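Local coordinates for protein lipid II:glycine glycyltransferase (Staphylococcus aureus, PDB 6SNR) that probably adds the first glycine of the pentaglycine cell-wall bridge to the lysine side chain of lipid II, taking it from glycyl-tRNA, at residues A[68-73]-A[103-108]; A[39-44]-A[57-62]; A[251-256]-A[276-281]; A[241-246]-A[286-291]. One frame throughout, in Å; residues are numbered along the deposited sequence.

Contact 1. Residues A[68-73]-A[103-108]; sequences TLCYIS and YAIKID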
loop_
_atom_site.group_PDB
_atom_site.type_symbol
_atom_site.label_atom_id
_atom_site.label_comp_id
_atom_site.label_asym_id
_atom_site.label_seq_id
_atom_site.Cartn_x
_atom_site.Cartn_y
_atom_site.Cartn_z
ATOM N N THR A 68 -29.234 -3.874 -11.673
ATOM C CA THR A 68 -27.839 -3.610 -11.377
ATOM C C THR A 68 -27.653 -3.467 -9.871
ATOM O O THR A 68 -28.612 -3.254 -9.124
ATOM C CB THR A 68 -27.351 -2.291 -12.045
ATOM O OG1 THR A 68 -28.182 -1.210 -11.636
ATOM C CG2 THR A 68 -27.310 -2.393 -13.553
ATOM N N LEU A 69 -26.406 -3.539 -9.421
ATOM C CA LEU A 69 -25.975 -2.971 -8.148
ATOM C C LEU A 69 -25.364 -1.586 -8.391
ATOM O O LEU A 69 -24.609 -1.454 -9.342
ATOM C CB LEU A 69 -24.901 -3.843 -7.470
ATOM C CG LEU A 69 -24.327 -3.276 -6.120
ATOM C CD1 LEU A 69 -25.358 -3.057 -5.023
ATOM C CD2 LEU A 69 -23.152 -4.114 -5.601
ATOM N N CYS A 70 -25.741 -0.614 -7.578
ATOM C CA CYS A 70 -25.058 0.690 -7.478
ATOM C C CYS A 70 -24.097 0.630 -6.310
ATOM O O CYS A 70 -24.509 0.588 -5.144
ATOM C CB CYS A 70 -26.060 1.838 -7.279
ATOM S SG CYS A 70 -25.293 3.469 -7.136
ATOM N N TYR A 71 -22.787 0.646 -6.593
ATOM C CA TYR A 71 -21.808 0.560 -5.525
ATOM C C TYR A 71 -20.942 1.820 -5.514
ATOM O O TYR A 71 -20.238 2.098 -6.510
ATOM C CB TYR A 71 -20.968 -0.695 -5.706
ATOM C CG TYR A 71 -19.868 -0.921 -4.677
ATOM C CD1 TYR A 71 -19.997 -0.510 -3.351
ATOM C CD2 TYR A 71 -18.651 -1.472 -5.091
ATOM C CE1 TYR A 71 -18.956 -0.672 -2.428
ATOM C CE2 TYR A 71 -17.605 -1.647 -4.174
ATOM C CZ TYR A 71 -17.782 -1.268 -2.853
ATOM O OH TYR A 71 -16.705 -1.415 -1.971
ATOM N N ILE A 72 -21.030 2.550 -4.430
ATOM C CA ILE A 72 -20.280 3.805 -4.200
ATOM C C ILE A 72 -19.089 3.427 -3.338
ATOM O O ILE A 72 -19.112 3.586 -2.116
ATOM C CB ILE A 72 -21.121 4.924 -3.564
ATOM C CG1 ILE A 72 -22.435 5.130 -4.357
ATOM C CG2 ILE A 72 -20.321 6.235 -3.467
ATOM C CD1 ILE A 72 -23.319 6.262 -3.904
ATOM N N SER A 73 -18.051 2.915 -3.995
ATOM C CA SER A 73 -16.921 2.231 -3.262
ATOM C C SER A 73 -16.054 3.263 -2.544
ATOM O O SER A 73 -15.402 4.139 -3.168
ATOM C CB SER A 73 -16.063 1.394 -4.239
ATOM O OG SER A 73 -15.579 2.152 -5.374
ATOM N N TYR A 103 -30.945 -2.485 -7.599
ATOM C CA TYR A 103 -31.729 -3.041 -6.477
ATOM C C TYR A 103 -31.369 -2.383 -5.144
ATOM O O TYR A 103 -32.115 -2.508 -4.161
ATOM C CB TYR A 103 -31.585 -4.570 -6.416
ATOM C CG TYR A 103 -30.240 -5.055 -5.964
ATOM C CD1 TYR A 103 -29.929 -5.121 -4.608
ATOM C CD2 TYR A 103 -29.288 -5.454 -6.879
ATOM C CE1 TYR A 103 -28.678 -5.604 -4.201
ATOM C CE2 TYR A 103 -28.041 -5.931 -6.476
ATOM C CZ TYR A 103 -27.747 -5.977 -5.153
ATOM O OH TYR A 103 -26.510 -6.464 -4.751
ATOM N N ALA A 104 -30.230 -1.659 -5.091
ATOM C CA ALA A 104 -29.766 -0.948 -3.896
ATOM C C ALA A 104 -28.590 -0.018 -4.260
ATOM O O ALA A 104 -27.978 -0.235 -5.311
ATOM C CB ALA A 104 -29.272 -1.961 -2.846
ATOM N N ILE A 105 -28.347 0.904 -3.348
ATOM C CA ILE A 105 -27.185 1.808 -3.338
ATOM C C ILE A 105 -26.369 1.411 -2.106
ATOM O O ILE A 105 -26.805 1.563 -0.975
ATOM C CB ILE A 105 -27.587 3.276 -3.196
ATOM C CG1 ILE A 105 -28.394 3.722 -4.421
ATOM C CG2 ILE A 105 -26.349 4.169 -3.000
ATOM C CD1 ILE A 105 -29.169 4.979 -4.148
ATOM N N LYS A 106 -25.163 0.933 -2.375
ATOM C CA LYS A 106 -24.279 0.390 -1.332
ATOM C C LYS A 106 -23.137 1.373 -1.114
ATOM O O LYS A 106 -22.431 1.717 -2.090
ATOM C CB LYS A 106 -23.729 -0.958 -1.787
ATOM C CG LYS A 106 -22.725 -1.620 -0.786
ATOM C CD LYS A 106 -22.250 -2.937 -1.298
ATOM C CE LYS A 106 -23.356 -3.957 -1.429
ATOM N NZ LYS A 106 -24.013 -4.300 -0.131
ATOM N N ILE A 107 -22.897 1.735 0.155
ATOM C CA ILE A 107 -21.776 2.641 0.450
ATOM C C ILE A 107 -20.911 2.061 1.584
ATOM O O ILE A 107 -21.350 1.169 2.329
ATOM C CB ILE A 107 -22.237 4.034 0.862
ATOM C CG1 ILE A 107 -22.916 3.996 2.256
ATOM C CG2 ILE A 107 -23.187 4.680 -0.161
ATOM C CD1 ILE A 107 -23.247 5.332 2.816
ATOM N N ASP A 108 -19.665 2.544 1.669
ATOM C CA ASP A 108 -18.691 1.997 2.633
ATOM C C ASP A 108 -17.559 3.020 2.881
ATOM O O ASP A 108 -16.383 2.736 2.596
ATOM C CB ASP A 108 -18.172 0.575 2.259
ATOM C CG ASP A 108 -17.621 0.426 0.868
ATOM O OD1 ASP A 108 -17.653 1.380 0.058
ATOM O OD2 ASP A 108 -17.194 -0.659 0.491
#

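Contact 2. Residues A[39-44]-A[57-62]; sequences YARRIA and LLFKKV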
loop_
_atom_site.group_PDB
_atom_site.type_symbol
_atom_site.label_atom_id
_atom_site.label_comp_id
_atom_site.label_asym_id
_atom_site.label_seq_id
_atom_site.Cartn_x
_atom_site.Cartn_y
_atom_site.Cartn_z
ATOM N N TYR A 39 -19.562 0.218 -14.871
ATOM C CA TYR A 39 -19.642 1.545 -15.507
ATOM C C TYR A 39 -19.944 2.612 -14.480
ATOM O O TYR A 39 -20.645 2.376 -13.492
ATOM C CB TYR A 39 -20.626 1.606 -16.691
ATOM C CG TYR A 39 -22.101 1.298 -16.378
ATOM C CD1 TYR A 39 -22.541 -0.034 -16.308
ATOM C CD2 TYR A 39 -23.043 2.307 -16.243
ATOM C CE1 TYR A 39 -23.874 -0.339 -16.027
ATOM C CE2 TYR A 39 -24.381 2.008 -15.980
ATOM C CZ TYR A 39 -24.778 0.684 -15.894
ATOM O OH TYR A 39 -26.123 0.463 -15.593
ATOM N N ALA A 40 -19.420 3.819 -14.720
ATOM C CA ALA A 40 -19.410 4.854 -13.736
ATOM C C ALA A 40 -20.287 6.057 -14.033
ATOM O O ALA A 40 -20.464 6.457 -15.219
ATOM C CB ALA A 40 -17.965 5.326 -13.465
ATOM N N ARG A 41 -20.744 6.671 -12.956
ATOM C CA ARG A 41 -21.448 7.953 -12.987
ATOM C C ARG A 41 -20.996 8.744 -11.807
ATOM O O ARG A 41 -20.613 8.169 -10.794
ATOM C CB ARG A 41 -22.957 7.725 -12.937
ATOM C CG ARG A 41 -23.500 7.080 -14.204
ATOM C CD ARG A 41 -23.506 8.006 -15.437
ATOM N NE ARG A 41 -24.271 9.173 -15.131
ATOM C CZ ARG A 41 -25.609 9.232 -15.186
ATOM N NH1 ARG A 41 -26.331 8.206 -15.627
ATOM N NH2 ARG A 41 -26.218 10.339 -14.817
ATOM N N ARG A 42 -20.992 10.064 -11.912
ATOM C CA ARG A 42 -20.636 10.949 -10.817
ATOM C C ARG A 42 -21.779 11.869 -10.429
ATOM O O ARG A 42 -22.634 12.225 -11.268
ATOM C CB ARG A 42 -19.359 11.791 -11.146
ATOM C CG ARG A 42 -18.069 10.974 -11.223
ATOM C CD ARG A 42 -16.873 11.905 -11.127
ATOM N NE ARG A 42 -16.665 12.629 -12.421
ATOM C CZ ARG A 42 -16.940 13.922 -12.617
ATOM N NH1 ARG A 42 -17.520 14.666 -11.690
ATOM N NH2 ARG A 42 -16.688 14.473 -13.816
ATOM N N ILE A 43 -21.749 12.296 -9.180
ATOM C CA ILE A 43 -22.630 13.328 -8.593
ATOM C C ILE A 43 -21.762 14.291 -7.793
ATOM O O ILE A 43 -20.702 13.938 -7.275
ATOM C CB ILE A 43 -23.756 12.774 -7.699
ATOM C CG1 ILE A 43 -23.227 11.869 -6.550
ATOM C CG2 ILE A 43 -24.702 11.935 -8.548
ATOM C CD1 ILE A 43 -24.283 11.311 -5.578
ATOM N N ALA A 44 -22.222 15.534 -7.681
ATOM C CA ALA A 44 -21.593 16.563 -6.858
ATOM C C ALA A 44 -22.676 17.483 -6.386
ATOM O O ALA A 44 -23.626 17.733 -7.113
ATOM C CB ALA A 44 -20.494 17.309 -7.601
ATOM N N LEU A 57 -20.255 6.632 -8.528
ATOM C CA LEU A 57 -21.135 5.449 -8.494
ATOM C C LEU A 57 -20.691 4.475 -9.519
ATOM O O LEU A 57 -20.511 4.830 -10.711
ATOM C CB LEU A 57 -22.605 5.891 -8.811
ATOM C CG LEU A 57 -23.402 6.689 -7.789
ATOM C CD1 LEU A 57 -22.767 7.923 -7.222
ATOM C CD2 LEU A 57 -24.762 7.036 -8.430
ATOM N N LEU A 58 -20.496 3.212 -9.142
ATOM C CA LEU A 58 -20.175 2.181 -10.071
ATOM C C LEU A 58 -21.383 1.274 -10.175
ATOM O O LEU A 58 -21.920 0.806 -9.175
ATOM C CB LEU A 58 -18.966 1.342 -9.620
ATOM C CG LEU A 58 -17.660 2.152 -9.611
ATOM C CD1 LEU A 58 -16.501 1.341 -9.002
ATOM C CD2 LEU A 58 -17.308 2.566 -11.017
ATOM N N PHE A 59 -21.753 0.979 -11.402
ATOM C CA PHE A 59 -22.846 0.026 -11.692
ATOM C C PHE A 59 -22.395 -1.234 -12.387
ATOM O O PHE A 59 -21.540 -1.196 -13.296
ATOM C CB PHE A 59 -23.894 0.742 -12.631
ATOM C CG PHE A 59 -24.628 1.835 -11.971
ATOM C CD1 PHE A 59 -25.814 1.633 -11.317
ATOM C CD2 PHE A 59 -24.175 3.147 -12.030
ATOM C CE1 PHE A 59 -26.484 2.660 -10.704
ATOM C CE2 PHE A 59 -24.831 4.163 -11.407
ATOM C CZ PHE A 59 -26.007 3.954 -10.731
ATOM N N LYS A 60 -23.055 -2.363 -12.051
ATOM C CA LYS A 60 -22.769 -3.605 -12.731
ATOM C C LYS A 60 -24.048 -4.422 -12.756
ATOM O O LYS A 60 -24.729 -4.509 -11.764
ATOM C CB LYS A 60 -21.658 -4.407 -12.081
ATOM C CG LYS A 60 -21.206 -5.641 -12.865
ATOM C CD LYS A 60 -19.975 -6.277 -12.264
ATOM C CE LYS A 60 -19.667 -7.628 -12.875
ATOM N NZ LYS A 60 -18.347 -8.163 -12.399
ATOM N N LYS A 61 -24.318 -5.032 -13.915
ATOM C CA LYS A 61 -25.508 -5.880 -14.090
ATOM C C LYS A 61 -25.416 -7.125 -13.213
ATOM O O LYS A 61 -24.355 -7.752 -13.096
ATOM C CB LYS A 61 -25.628 -6.267 -15.559
ATOM C CG LYS A 61 -26.724 -7.289 -15.884
ATOM C CD LYS A 61 -26.224 -8.314 -16.898
ATOM C CE LYS A 61 -24.965 -9.016 -16.401
ATOM N NZ LYS A 61 -24.832 -10.473 -16.708
ATOM N N VAL A 62 -26.549 -7.482 -12.603
ATOM C CA VAL A 62 -26.640 -8.728 -11.771
ATOM C C VAL A 62 -26.783 -9.947 -12.716
ATOM O O VAL A 62 -27.635 -9.916 -13.613
ATOM C CB VAL A 62 -27.801 -8.655 -10.763
ATOM C CG1 VAL A 62 -27.837 -9.929 -9.927
ATOM C CG2 VAL A 62 -27.688 -7.457 -9.819
#

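Contact 3. Residues A[251-256]-A[276-281]; sequences AEIAKW and DAQNKI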
loop_
_atom_site.group_PDB
_atom_site.type_symbol
_atom_site.label_atom_id
_atom_site.label_comp_id
_atom_site.label_asym_id
_atom_site.label_seq_id
_atom_site.Cartn_x
_atom_site.Cartn_y
_atom_site.Cartn_z
ATOM N N ALA A 251 44.234 1.279 4.447
ATOM C CA ALA A 251 44.587 2.593 5.017
ATOM C C ALA A 251 44.549 2.611 6.552
ATOM O O ALA A 251 45.389 3.276 7.167
ATOM C CB ALA A 251 43.715 3.699 4.434
ATOM N N GLU A 252 43.590 1.901 7.166
ATOM C CA GLU A 252 43.582 1.709 8.612
ATOM C C GLU A 252 44.877 1.039 9.059
ATOM O O GLU A 252 45.470 1.429 10.059
ATOM C CB GLU A 252 42.401 0.839 9.070
ATOM C CG GLU A 252 41.019 1.470 9.021
ATOM C CD GLU A 252 39.919 0.441 9.293
ATOM O OE1 GLU A 252 40.174 -0.515 10.071
ATOM O OE2 GLU A 252 38.804 0.570 8.720
ATOM N N ILE A 253 45.284 -0.010 8.336
ATOM C CA ILE A 253 46.470 -0.753 8.711
ATOM C C ILE A 253 47.689 0.167 8.630
ATOM O O ILE A 253 48.524 0.154 9.537
ATOM C CB ILE A 253 46.663 -2.015 7.865
ATOM C CG1 ILE A 253 45.619 -3.042 8.272
ATOM C CG2 ILE A 253 48.033 -2.628 8.107
ATOM C CD1 ILE A 253 45.481 -4.256 7.360
ATOM N N ALA A 254 47.779 0.949 7.557
ATOM C CA ALA A 254 48.854 1.953 7.442
ATOM C C ALA A 254 48.930 2.865 8.663
ATOM O O ALA A 254 50.020 3.081 9.208
ATOM C CB ALA A 254 48.683 2.796 6.182
ATOM N N LYS A 255 47.782 3.387 9.090
ATOM C CA LYS A 255 47.677 4.296 10.247
ATOM C C LYS A 255 48.151 3.632 11.558
ATOM O O LYS A 255 48.926 4.215 12.306
ATOM C CB LYS A 255 46.232 4.806 10.366
ATOM C CG LYS A 255 45.903 5.626 11.610
ATOM C CD LYS A 255 44.394 5.824 11.785
ATOM C CE LYS A 255 43.701 4.551 12.251
ATOM N NZ LYS A 255 42.245 4.715 12.500
ATOM N N TRP A 256 47.672 2.419 11.849
ATOM C CA TRP A 256 48.129 1.689 13.043
ATOM C C TRP A 256 49.599 1.265 12.970
ATOM O O TRP A 256 50.271 1.219 13.986
ATOM C CB TRP A 256 47.224 0.455 13.323
ATOM C CG TRP A 256 45.892 0.822 13.900
ATOM C CD1 TRP A 256 44.681 0.775 13.265
ATOM C CD2 TRP A 256 45.628 1.338 15.225
ATOM N NE1 TRP A 256 43.683 1.219 14.110
ATOM C CE2 TRP A 256 44.228 1.551 15.321
ATOM C CE3 TRP A 256 46.430 1.618 16.339
ATOM C CZ2 TRP A 256 43.620 2.044 16.490
ATOM C CZ3 TRP A 256 45.817 2.114 17.521
ATOM C CH2 TRP A 256 44.424 2.316 17.576
ATOM N N ASP A 276 42.883 -7.576 13.327
ATOM C CA ASP A 276 41.446 -7.481 13.028
ATOM C C ASP A 276 41.195 -7.059 11.571
ATOM O O ASP A 276 40.380 -7.656 10.828
ATOM C CB ASP A 276 40.769 -6.446 13.951
ATOM C CG ASP A 276 40.668 -6.881 15.385
ATOM O OD1 ASP A 276 40.915 -8.065 15.685
ATOM O OD2 ASP A 276 40.299 -5.988 16.232
ATOM N N ALA A 277 41.911 -6.022 11.124
ATOM C CA ALA A 277 41.732 -5.529 9.789
ATOM C C ALA A 277 42.206 -6.535 8.698
ATOM O O ALA A 277 41.587 -6.690 7.672
ATOM C CB ALA A 277 42.419 -4.186 9.624
ATOM N N GLN A 278 43.296 -7.233 8.969
ATOM C CA GLN A 278 43.769 -8.292 8.068
ATOM C C GLN A 278 42.687 -9.379 7.881
ATOM O O GLN A 278 42.475 -9.880 6.779
ATOM C CB GLN A 278 45.020 -8.978 8.620
ATOM C CG GLN A 278 46.282 -8.117 8.575
ATOM C CD GLN A 278 47.505 -8.679 9.338
ATOM O OE1 GLN A 278 47.462 -9.729 10.045
ATOM N NE2 GLN A 278 48.615 -7.990 9.175
ATOM N N ASN A 279 42.097 -9.786 8.992
ATOM C CA ASN A 279 40.988 -10.774 8.961
ATOM C C ASN A 279 39.820 -10.279 8.108
ATOM O O ASN A 279 39.288 -11.024 7.281
ATOM C CB ASN A 279 40.536 -11.138 10.372
ATOM C CG ASN A 279 41.589 -11.935 11.153
ATOM O OD1 ASN A 279 42.497 -12.557 10.565
ATOM N ND2 ASN A 279 41.480 -11.919 12.478
ATOM N N LYS A 280 39.446 -9.012 8.291
ATOM C CA LYS A 280 38.403 -8.430 7.480
ATOM C C LYS A 280 38.762 -8.370 6.005
ATOM O O LYS A 280 37.922 -8.624 5.151
ATOM C CB LYS A 280 37.963 -7.062 7.996
ATOM C CG LYS A 280 37.371 -7.058 9.392
ATOM C CD LYS A 280 36.925 -5.635 9.752
ATOM C CE LYS A 280 36.667 -5.452 11.231
ATOM N NZ LYS A 280 36.244 -4.044 11.483
ATOM N N ILE A 281 40.021 -8.078 5.685
ATOM C CA ILE A 281 40.458 -8.055 4.321
ATOM C C ILE A 281 40.292 -9.447 3.653
ATOM O O ILE A 281 39.793 -9.577 2.525
ATOM C CB ILE A 281 41.939 -7.587 4.265
ATOM C CG1 ILE A 281 41.957 -6.059 4.467
ATOM C CG2 ILE A 281 42.537 -7.940 2.922
ATOM C CD1 ILE A 281 43.339 -5.441 4.678
HETATM O O HOH W 1 39.114 -3.168 11.026
#

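Contact 4. Residues A[241-246]-A[286-291]; sequences KVNQEL and DLKRDL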
loop_
_atom_site.group_PDB
_atom_site.type_symbol
_atom_site.label_atom_id
_atom_site.label_comp_id
_atom_site.label_asym_id
_atom_site.label_seq_id
_atom_site.Cartn_x
_atom_site.Cartn_y
_atom_site.Cartn_z
ATOM N N LYS A 241 31.740 -1.653 -3.918
ATOM C CA LYS A 241 31.688 -1.368 -2.504
ATOM C C LYS A 241 32.807 -2.165 -1.776
ATOM O O LYS A 241 33.433 -1.625 -0.890
ATOM C CB LYS A 241 30.307 -1.732 -1.940
ATOM C CG LYS A 241 30.085 -1.556 -0.442
ATOM C CD LYS A 241 28.631 -1.834 -0.015
ATOM C CE LYS A 241 28.166 -3.260 -0.360
ATOM N NZ LYS A 241 27.194 -3.869 0.602
ATOM N N VAL A 242 33.000 -3.436 -2.137
ATOM C CA VAL A 242 34.011 -4.267 -1.458
ATOM C C VAL A 242 35.404 -3.707 -1.746
ATOM O O VAL A 242 36.208 -3.589 -0.845
ATOM C CB VAL A 242 33.892 -5.756 -1.842
ATOM C CG1 VAL A 242 35.096 -6.560 -1.308
ATOM C CG2 VAL A 242 32.599 -6.337 -1.308
ATOM N N ASN A 243 35.656 -3.310 -2.983
ATOM C CA ASN A 243 36.953 -2.739 -3.356
ATOM C C ASN A 243 37.260 -1.491 -2.545
ATOM O O ASN A 243 38.397 -1.272 -2.105
ATOM C CB ASN A 243 37.001 -2.437 -4.851
ATOM C CG ASN A 243 37.119 -3.682 -5.692
ATOM O OD1 ASN A 243 37.593 -4.711 -5.211
ATOM N ND2 ASN A 243 36.668 -3.617 -6.948
ATOM N N GLN A 244 36.240 -0.659 -2.343
ATOM C CA GLN A 244 36.412 0.534 -1.530
ATOM C C GLN A 244 36.707 0.166 -0.083
ATOM O O GLN A 244 37.585 0.762 0.518
ATOM C CB GLN A 244 35.189 1.484 -1.635
ATOM C CG GLN A 244 35.205 2.658 -0.652
ATOM C CD GLN A 244 36.131 3.791 -1.067
ATOM O OE1 GLN A 244 35.855 4.504 -2.029
ATOM N NE2 GLN A 244 37.226 3.976 -0.329
ATOM N N GLU A 245 35.993 -0.816 0.466
ATOM C CA GLU A 245 36.221 -1.287 1.843
ATOM C C GLU A 245 37.642 -1.824 1.967
ATOM O O GLU A 245 38.314 -1.539 2.960
ATOM C CB GLU A 245 35.192 -2.353 2.278
ATOM C CG GLU A 245 33.792 -1.791 2.568
ATOM C CD GLU A 245 32.742 -2.849 2.924
ATOM O OE1 GLU A 245 33.114 -3.943 3.399
ATOM O OE2 GLU A 245 31.519 -2.581 2.744
ATOM N N LEU A 246 38.106 -2.562 0.961
ATOM C CA LEU A 246 39.502 -3.071 0.982
ATOM C C LEU A 246 40.501 -1.921 1.023
ATOM O O LEU A 246 41.477 -1.966 1.756
ATOM C CB LEU A 246 39.792 -3.946 -0.219
ATOM C CG LEU A 246 39.071 -5.301 -0.211
ATOM C CD1 LEU A 246 39.140 -5.962 -1.578
ATOM C CD2 LEU A 246 39.632 -6.195 0.899
ATOM N N ASP A 286 37.106 -13.079 -0.093
ATOM C CA ASP A 286 36.287 -14.246 -0.274
ATOM C C ASP A 286 34.913 -13.798 -0.811
ATOM O O ASP A 286 34.368 -14.416 -1.728
ATOM C CB ASP A 286 36.056 -14.988 1.036
ATOM C CG ASP A 286 37.294 -15.721 1.551
ATOM O OD1 ASP A 286 38.224 -15.991 0.776
ATOM O OD2 ASP A 286 37.273 -16.048 2.747
ATOM N N LEU A 287 34.388 -12.720 -0.252
ATOM C CA LEU A 287 33.076 -12.200 -0.718
ATOM C C LEU A 287 33.151 -11.728 -2.164
ATOM O O LEU A 287 32.231 -11.936 -2.942
ATOM C CB LEU A 287 32.605 -11.047 0.169
ATOM C CG LEU A 287 31.311 -10.313 -0.208
ATOM C CD1 LEU A 287 30.189 -11.324 -0.266
ATOM C CD2 LEU A 287 31.050 -9.237 0.827
ATOM N N LYS A 288 34.250 -11.089 -2.534
ATOM C CA LYS A 288 34.445 -10.611 -3.890
ATOM C C LYS A 288 34.357 -11.792 -4.857
ATOM O O LYS A 288 33.653 -11.734 -5.867
ATOM C CB LYS A 288 35.782 -9.892 -4.025
ATOM C CG LYS A 288 36.025 -9.280 -5.374
ATOM C CD LYS A 288 37.111 -8.203 -5.287
ATOM C CE LYS A 288 37.664 -7.892 -6.673
ATOM N NZ LYS A 288 38.749 -6.888 -6.595
ATOM N N ARG A 289 34.992 -12.910 -4.500
ATOM C CA ARG A 289 34.892 -14.128 -5.317
ATOM C C ARG A 289 33.435 -14.605 -5.485
ATOM O O ARG A 289 33.032 -15.014 -6.565
ATOM C CB ARG A 289 35.710 -15.300 -4.733
ATOM C CG ARG A 289 37.225 -15.105 -4.704
ATOM C CD ARG A 289 37.854 -15.121 -6.087
ATOM N NE ARG A 289 37.842 -13.798 -6.720
ATOM C CZ ARG A 289 38.648 -12.789 -6.387
ATOM N NH1 ARG A 289 39.543 -12.927 -5.410
ATOM N NH2 ARG A 289 38.545 -11.609 -7.021
ATOM N N ASP A 290 32.694 -14.594 -4.390
ATOM C CA ASP A 290 31.303 -15.093 -4.386
ATOM C C ASP A 290 30.434 -14.178 -5.264
ATOM O O ASP A 290 29.607 -14.671 -6.057
ATOM C CB ASP A 290 30.744 -15.169 -2.961
ATOM C CG ASP A 290 31.492 -16.137 -2.050
ATOM O OD1 ASP A 290 32.229 -17.020 -2.530
ATOM O OD2 ASP A 290 31.265 -16.053 -0.822
ATOM N N LEU A 291 30.672 -12.871 -5.162
ATOM C CA LEU A 291 29.955 -11.862 -5.991
ATOM C C LEU A 291 30.305 -11.967 -7.466
ATOM O O LEU A 291 29.455 -11.741 -8.333
ATOM C CB LEU A 291 30.220 -10.444 -5.503
ATOM C CG LEU A 291 29.584 -10.126 -4.158
ATOM C CD1 LEU A 291 30.194 -8.879 -3.568
ATOM C CD2 LEU A 291 28.066 -9.997 -4.323
#

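Contact 1. Residues A[68-73]-A[103-108]
The phenol ring of Y71 meets D108 at its edge, with OD2 of the carboxylate lying in the ring plane, while S73 CB sits over the rim of one ring face. The Y71 hydroxyl donates to the syn lone pair of D108 OD2 over 2.6 Å, and the two planes stand 60° apart. OH is also bonded by Q143, and the backbone N of R74 binds D108 OD1, which fixes the carboxylate from both oxygens. The second ring, Y103, meets L69 obliquely: L69 CD1 is 3.8 Å from Y103 CZ, and the Y103 hydroxyl bonds to E401. With CG anti to the backbone N (chi1 178°), K106 lays its methylenes near the Y71 rim, CD lying 3.9 Å from Y71 CD1. Two bends further out then carry NZ into salt bridges with D389, E387 and E401. On the other side of the sheet, I72 CD1 lies alongside I105 CG2 at 3.8 Å, and I105 packs against helix 83-99. Between the faces, K106 N donates a hydrogen bond to C70 O at 2.9 Å, and I72 N donates another to K106 O. Parallel neighbouring strands joined through helix 83-99 form a beta-alpha-beta crossover, consistent with the acetyltransferase-like fold of the FemABX family.

Contact 2. Residues A[39-44]-A[57-62]
F59 packs its CB over one face of the Y39 ring, 3.5 Å from the ring centroid and 18° off the normal, a CH-pi contact set toward the rim. The aromatic planes are inclined by only 23°, yet the rings are displaced so that little of one lies over the other, and the methylene rather than the F59 ring takes the Y39 face. A chi1 of 61° places the Y39 ring between its own backbone N and carbonyl carbon, which folds it over the neighbouring strand. Further along the same face, I43 CG1 meets L57 CD1 at 4.0 Å, the two side chains crossing at about a right angle, and I43 and F59 both also pack on helix 83-99. On the reverse face, A40 CB touches L58 CD2 at 3.7 Å, and helix 27-33 packs there through A30. These residues belong to the beta hairpin of strands 39-47 and 50-61, in which Y39-F59 and R41-L57 are hydrogen-bonded pairs flanking the non-hydrogen-bonded pair A40-L58. F59 N gives the shortest of the four backbone bonds, 2.7 Å to Y39 O, an oxygen that also lies in plane at the edge of the F59 ring. L57 N binds R41 O at 2.8 Å. Outermost, R41 CG comes loosely to F59 CE2 at 4.3 Å, and the Y39 hydroxyl is hydrogen-bonded to E100 in the loop beyond helix 83-99.

Contact 3. Residues A[251-256]-A[276-281]
Apolar packing centres on I253, which enters between A277 and I281, one helical turn apart on the partner helix. I253 CG1 rests 3.7 Å from A277 CB, and beyond it CD1 meets I281 CD1 tip to tip at 3.6 Å. The reach comes from a side chain whose CG1 is anti to the carbonyl carbon (chi1 -72°) and which then runs on extended, toward the other helix. The same CD1 brushes the aliphatic start of Q278, lying 4.1 Å from its CG. I274 on the partner helix continues the apolar strip at I253, while L246, L249 and H250 pack on I281. Polar contact is indirect. E252 OE1 and K280 NZ are 5.5 Å apart. One water spans the gap, 3.0 Å from each of E252 OE1 and K280 NZ, donating to the carboxylate and accepting from the lysine. Opposite charges thus probably attract through the water at the exposed side of the pairing. No direct hydrogen bond crosses between the segments. The axes of segments 251-256 and 276-281 approach to 10.0 Å and run antiparallel at 163°, with alanine and isoleucine filling the seam, an arrangement characteristic of the long antiparallel helical hairpin, the coiled-coil arm known from staphylococcal FemA.

Contact 4. Residues A[241-246]-A[286-291]
V242 turns its CG2 branch between L287 and L291, two leucines one helical turn apart on the facing helix. CG2 lies 3.9 Å from L287 CD2 and 4.2 Å from L291 CD1, so a single methyl serves both neighbours, and both leucines meet the valine at a slant. Its other branch, CG1, comes only loosely against the CB of K288, at 4.4 Å. N284 adds to the packing on V242 from the preceding turn of helix 267-297. Next in sequence, N243 presents its amide oxygen to the lysine: K288 NZ donates to N243 OD1 at 2.8 Å, with the nitrogen 17° out of the carbonyl plane and a C=O...N angle of 128°. K288 gets there as an extended chain crossing the asparagine at about a right angle, and its CD also passes 3.5 Å from OD1. A turn later L246 points its side chain at the same helix, where it packs on N284 and E285. The axes of the two short segments, 241-246 and 286-291, are antiparallel at 166°. V242 and L291 are buried, and L287 closes their apolar patch from the exposed side. The partly exposed N243 and K288 add a bond to a neutral amide, which probably orients the lysine head while leaving its charge uncompensated by this bond.

Overall arrangement
Contacts 1 and 2 share one mixed sheet and touch directly: strands 50-61 and 68-78 are neighbours, joined by probable hydrogen bonds from Y71 N to L58 O and from L69 N to K60 O. Contact 1 is buried, whereas contact 2, nearer the sheet margin, is partly exposed. Contacts 3 and 4 pair helices 235-262 and 267-297, with contact 3 nested inside the loop closed by contact 4; their centres are 15 Å apart and lie about 58 to 69 Å from those of the sheet contacts. Backbone bonds dominate in the sheet. In the arm, at the surface or partly buried, both contacts pack aliphatic groups directly; the polar link runs through a water in contact 3 and is a direct hydrogen bond in contact 4.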